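Local coordinates for dipeptidase AC. Metallo peptidase. MEROPS family M19 (Rhodobacter sphaeroides, PDB 3LY0), which probably hydrolyses dipeptides as a zinc-dependent metallodipeptidase, and here holds a phosphinate mimic of L-Ala-D-Ala beside two zinc ions, at residues Arg287-Leu292 / Val301-Asp306. Sequence-based numbering, arbitrary orientation.
Sequences RHLDHL and VGMGSD. With LY0 ((2R)-3-[(R)-[(1R)-1-aminoethyl](hydroxy)phosphoryl]-2-methylpropanoic acid), chain C.
Val301 and Met303 of strand 301-303 receive Leu289 and Leu292 of helix 283-296, which lies outside the barrel wall of this TIM-barrel-clan peptidase; its residues 287-292 run roughly antiparallel to the strand (149°). Only apolar side chains and the helix backbone meet here, in a fully buried seam. Val301 can be followed outward: its CB points at the helix, then the branches part. CG1, set anti to the backbone N (chi1 -176°), reaches 4.0 Å to Leu289 CD2; CG2 leans the other way, 3.8 Å from Leu292 O and 4.0 Å from Leu292 CB. A beta-branched valine suits the spot, since its two methyls reach Leu289 and Leu292, three residues apart on the same helix face. Met303 starts away from the helix and packs on Val9 and Asp11 of strand 9-11, but its flexible chain bends at chi2 and chi3 and brings CE back to 4.0 Å from Leu289 CD2. Leu289 starts alongside the strand, and its branched end sets CD2 against Val301 CG1 and Met303 CE alike; Leu263 of strand 260-263 extends this apolar layer. Beyond the strand's C-terminal end, where TIM barrels place their active sites, Asp306 OD1 lies 2.7 Å from O31 of LY0, a phosphinate oxygen.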
ATOM      1  N   ARG A 287     -15.883  -8.220  -7.522  1.00 12.34           N
ATOM      2  CA  ARG A 287     -16.441  -7.124  -8.284  1.00 13.37           C
ATOM      3  C   ARG A 287     -15.332  -6.119  -8.594  1.00 12.19           C
ATOM      4  O   ARG A 287     -15.161  -5.692  -9.731  1.00 13.17           O
ATOM      5  CB  ARG A 287     -17.546  -6.459  -7.462  1.00 15.08           C
ATOM      6  CG  ARG A 287     -18.496  -5.592  -8.247  1.00 23.44           C
ATOM      7  CD  ARG A 287     -19.738  -5.284  -7.405  1.00 28.73           C
ATOM      8  NE  ARG A 287     -20.271  -6.486  -6.754  1.00 31.90           N
ATOM      9  CZ  ARG A 287     -20.524  -6.599  -5.448  1.00 28.26           C
ATOM     10  NH1 ARG A 287     -20.311  -5.576  -4.625  1.00 27.37           N
ATOM     11  NH2 ARG A 287     -21.005  -7.740  -4.960  1.00 31.77           N
ATOM     12  N   HIS A 288     -14.567  -5.744  -7.573  1.00 11.14           N
ATOM     13  CA  HIS A 288     -13.460  -4.816  -7.790  1.00 11.49           C
ATOM     14  C   HIS A 288     -12.382  -5.417  -8.678  1.00 11.48           C
ATOM     15  O   HIS A 288     -11.886  -4.752  -9.581  1.00 11.87           O
ATOM     16  CB  HIS A 288     -12.866  -4.365  -6.463  1.00 11.69           C
ATOM     17  CG  HIS A 288     -13.638  -3.265  -5.810  1.00 12.06           C
ATOM     18  ND1 HIS A 288     -13.413  -1.930  -6.079  1.00 11.12           N
ATOM     19  CD2 HIS A 288     -14.662  -3.307  -4.924  1.00 11.06           C
ATOM     20  CE1 HIS A 288     -14.257  -1.198  -5.372  1.00  9.88           C
ATOM     21  NE2 HIS A 288     -15.017  -2.009  -4.655  1.00 11.33           N
ATOM     22  N   LEU A 289     -12.021  -6.670  -8.425  1.00 12.12           N
ATOM     23  CA  LEU A 289     -10.983  -7.301  -9.245  1.00 11.39           C
ATOM     24  C   LEU A 289     -11.401  -7.369 -10.702  1.00 10.75           C
ATOM     25  O   LEU A 289     -10.621  -7.038 -11.586  1.00 13.47           O
ATOM     26  CB  LEU A 289     -10.607  -8.686  -8.728  1.00 11.84           C
ATOM     27  CG  LEU A 289      -9.706  -8.714  -7.498  1.00 13.67           C
ATOM     28  CD1 LEU A 289      -9.585 -10.140  -6.987  1.00 15.79           C
ATOM     29  CD2 LEU A 289      -8.324  -8.139  -7.817  1.00 13.87           C
ATOM     30  N   ASP A 290     -12.640  -7.773 -10.960  1.00 12.31           N
ATOM     31  CA  ASP A 290     -13.118  -7.823 -12.335  1.00 11.92           C
ATOM     32  C   ASP A 290     -13.038  -6.459 -12.986  1.00 14.08           C
ATOM     33  O   ASP A 290     -12.627  -6.333 -14.138  1.00 16.10           O
ATOM     34  CB  ASP A 290     -14.573  -8.280 -12.401  1.00 13.78           C
ATOM     35  CG  ASP A 290     -14.738  -9.791 -12.287  1.00 15.49           C
ATOM     36  OD1 ASP A 290     -13.740 -10.544 -12.353  1.00 17.36           O
ATOM     37  OD2 ASP A 290     -15.902 -10.224 -12.133  1.00 16.58           O
ATOM     38  N   HIS A 291     -13.469  -5.430 -12.265  1.00 12.62           N
ATOM     39  CA  HIS A 291     -13.484  -4.091 -12.839  1.00 13.26           C
ATOM     40  C   HIS A 291     -12.070  -3.608 -13.138  1.00 13.54           C
ATOM     41  O   HIS A 291     -11.804  -3.049 -14.204  1.00 14.37           O
ATOM     42  CB  HIS A 291     -14.210  -3.093 -11.929  1.00 13.42           C
ATOM     43  CG  HIS A 291     -14.499  -1.786 -12.593  1.00 13.70           C
ATOM     44  ND1 HIS A 291     -15.679  -1.544 -13.264  1.00 19.39           N
ATOM     45  CD2 HIS A 291     -13.760  -0.660 -12.712  1.00 14.12           C
ATOM     46  CE1 HIS A 291     -15.655  -0.319 -13.760  1.00 20.34           C
ATOM     47  NE2 HIS A 291     -14.501   0.237 -13.440  1.00 14.98           N
ATOM     48  N   LEU A 292     -11.166  -3.828 -12.191  1.00 10.90           N
ATOM     49  CA  LEU A 292      -9.771  -3.435 -12.371  1.00 12.61           C
ATOM     50  C   LEU A 292      -9.127  -4.199 -13.523  1.00 12.28           C
ATOM     51  O   LEU A 292      -8.476  -3.599 -14.376  1.00 12.65           O
ATOM     52  CB  LEU A 292      -8.977  -3.642 -11.081  1.00 12.41           C
ATOM     53  CG  LEU A 292      -9.392  -2.740  -9.911  1.00 11.89           C
ATOM     54  CD1 LEU A 292      -8.713  -3.200  -8.634  1.00 14.27           C
ATOM     55  CD2 LEU A 292      -9.030  -1.293 -10.198  1.00 12.29           C
ATOM     56  N   VAL A 301      -2.757  -5.528 -12.469  1.00 11.16           N
ATOM     57  CA  VAL A 301      -3.499  -5.631 -11.218  1.00  9.15           C
ATOM     58  C   VAL A 301      -2.822  -6.638 -10.293  1.00  9.47           C
ATOM     59  O   VAL A 301      -2.342  -7.681 -10.735  1.00 11.52           O
ATOM     60  CB  VAL A 301      -4.945  -6.093 -11.459  1.00 10.31           C
ATOM     61  CG1 VAL A 301      -5.705  -6.100 -10.136  1.00 12.88           C
ATOM     62  CG2 VAL A 301      -5.626  -5.203 -12.481  1.00 12.47           C
ATOM     63  N   GLY A 302      -2.758  -6.324  -9.007  1.00  9.67           N
ATOM     64  CA  GLY A 302      -2.268  -7.280  -8.033  1.00 11.49           C
ATOM     65  C   GLY A 302      -2.918  -7.038  -6.692  1.00 10.32           C
ATOM     66  O   GLY A 302      -3.977  -6.410  -6.621  1.00  9.74           O
ATOM     67  N   MET A 303      -2.298  -7.547  -5.632  1.00  8.40           N
ATOM     68  CA  MET A 303      -2.806  -7.334  -4.282  1.00  8.96           C
ATOM     69  C   MET A 303      -2.112  -6.153  -3.631  1.00 10.55           C
ATOM     70  O   MET A 303      -0.908  -5.944  -3.815  1.00  9.95           O
ATOM     71  CB  MET A 303      -2.583  -8.574  -3.414  1.00 12.67           C
ATOM     72  CG  MET A 303      -3.086  -9.883  -4.018  1.00 12.34           C
ATOM     73  SD  MET A 303      -4.901 -10.066  -4.143  1.00  7.31           S
ATOM     74  CE  MET A 303      -5.168  -9.737  -5.884  1.00 13.91           C
ATOM     75  N   GLY A 304      -2.883  -5.399  -2.851  1.00  8.72           N
ATOM     76  CA  GLY A 304      -2.377  -4.307  -2.030  1.00  9.04           C
ATOM     77  C   GLY A 304      -3.103  -4.310  -0.697  1.00  8.89           C
ATOM     78  O   GLY A 304      -3.832  -3.363  -0.378  1.00  9.47           O
ATOM     79  N   SER A 305      -2.866  -5.372   0.065  1.00  9.59           N
ATOM     80  CA  SER A 305      -3.705  -5.796   1.190  1.00  9.13           C
ATOM     81  C   SER A 305      -4.129  -4.696   2.156  1.00  8.91           C
ATOM     82  O   SER A 305      -5.296  -4.635   2.557  1.00  9.95           O
ATOM     83  CB  SER A 305      -2.978  -6.892   1.981  1.00 11.14           C
ATOM     84  OG  SER A 305      -1.804  -6.385   2.604  1.00 10.58           O
ATOM     85  N   ASP A 306      -3.174  -3.852   2.542  1.00  8.42           N
ATOM     86  CA  ASP A 306      -3.349  -2.968   3.687  1.00  9.78           C
ATOM     87  C   ASP A 306      -3.426  -3.791   4.972  1.00 10.23           C
ATOM     88  O   ASP A 306      -4.022  -3.360   5.960  1.00  9.95           O
ATOM     89  CB  ASP A 306      -4.599  -2.091   3.527  1.00  9.59           C
ATOM     90  CG  ASP A 306      -4.353  -0.637   3.922  1.00 11.57           C
ATOM     91  OD1 ASP A 306      -3.267  -0.302   4.459  1.00 12.45           O
ATOM     92  OD2 ASP A 306      -5.262   0.183   3.684  1.00 13.00           O
TER
HETATM   93  P   LY0 C 363      -3.474   3.147   5.741  1.00 12.30           P
HETATM   94  C1  LY0 C 363      -3.297   4.200   8.322  1.00 16.69           C
HETATM   95  N1  LY0 C 363      -1.232   3.431   7.186  1.00 11.58           N
HETATM   96  C2  LY0 C 363      -2.656   3.212   7.372  1.00 13.43           C
HETATM   97  C4  LY0 C 363      -5.177   2.477   5.909  1.00 13.75           C
HETATM   98  C5  LY0 C 363      -6.251   3.269   5.218  1.00 13.92           C
HETATM   99  C6  LY0 C 363      -5.888   3.641   3.806  1.00 12.37           C
HETATM  100  C7  LY0 C 363      -7.642   2.711   5.381  1.00 16.28           C
HETATM  101  O31 LY0 C 363      -2.598   2.263   4.885  1.00 12.01           O
HETATM  102  O32 LY0 C 363      -3.483   4.584   5.122  1.00 11.45           O
HETATM  103  O61 LY0 C 363      -6.623   4.584   3.165  1.00 12.92           O
HETATM  104  O62 LY0 C 363      -4.914   3.131   3.227  1.00 11.69           O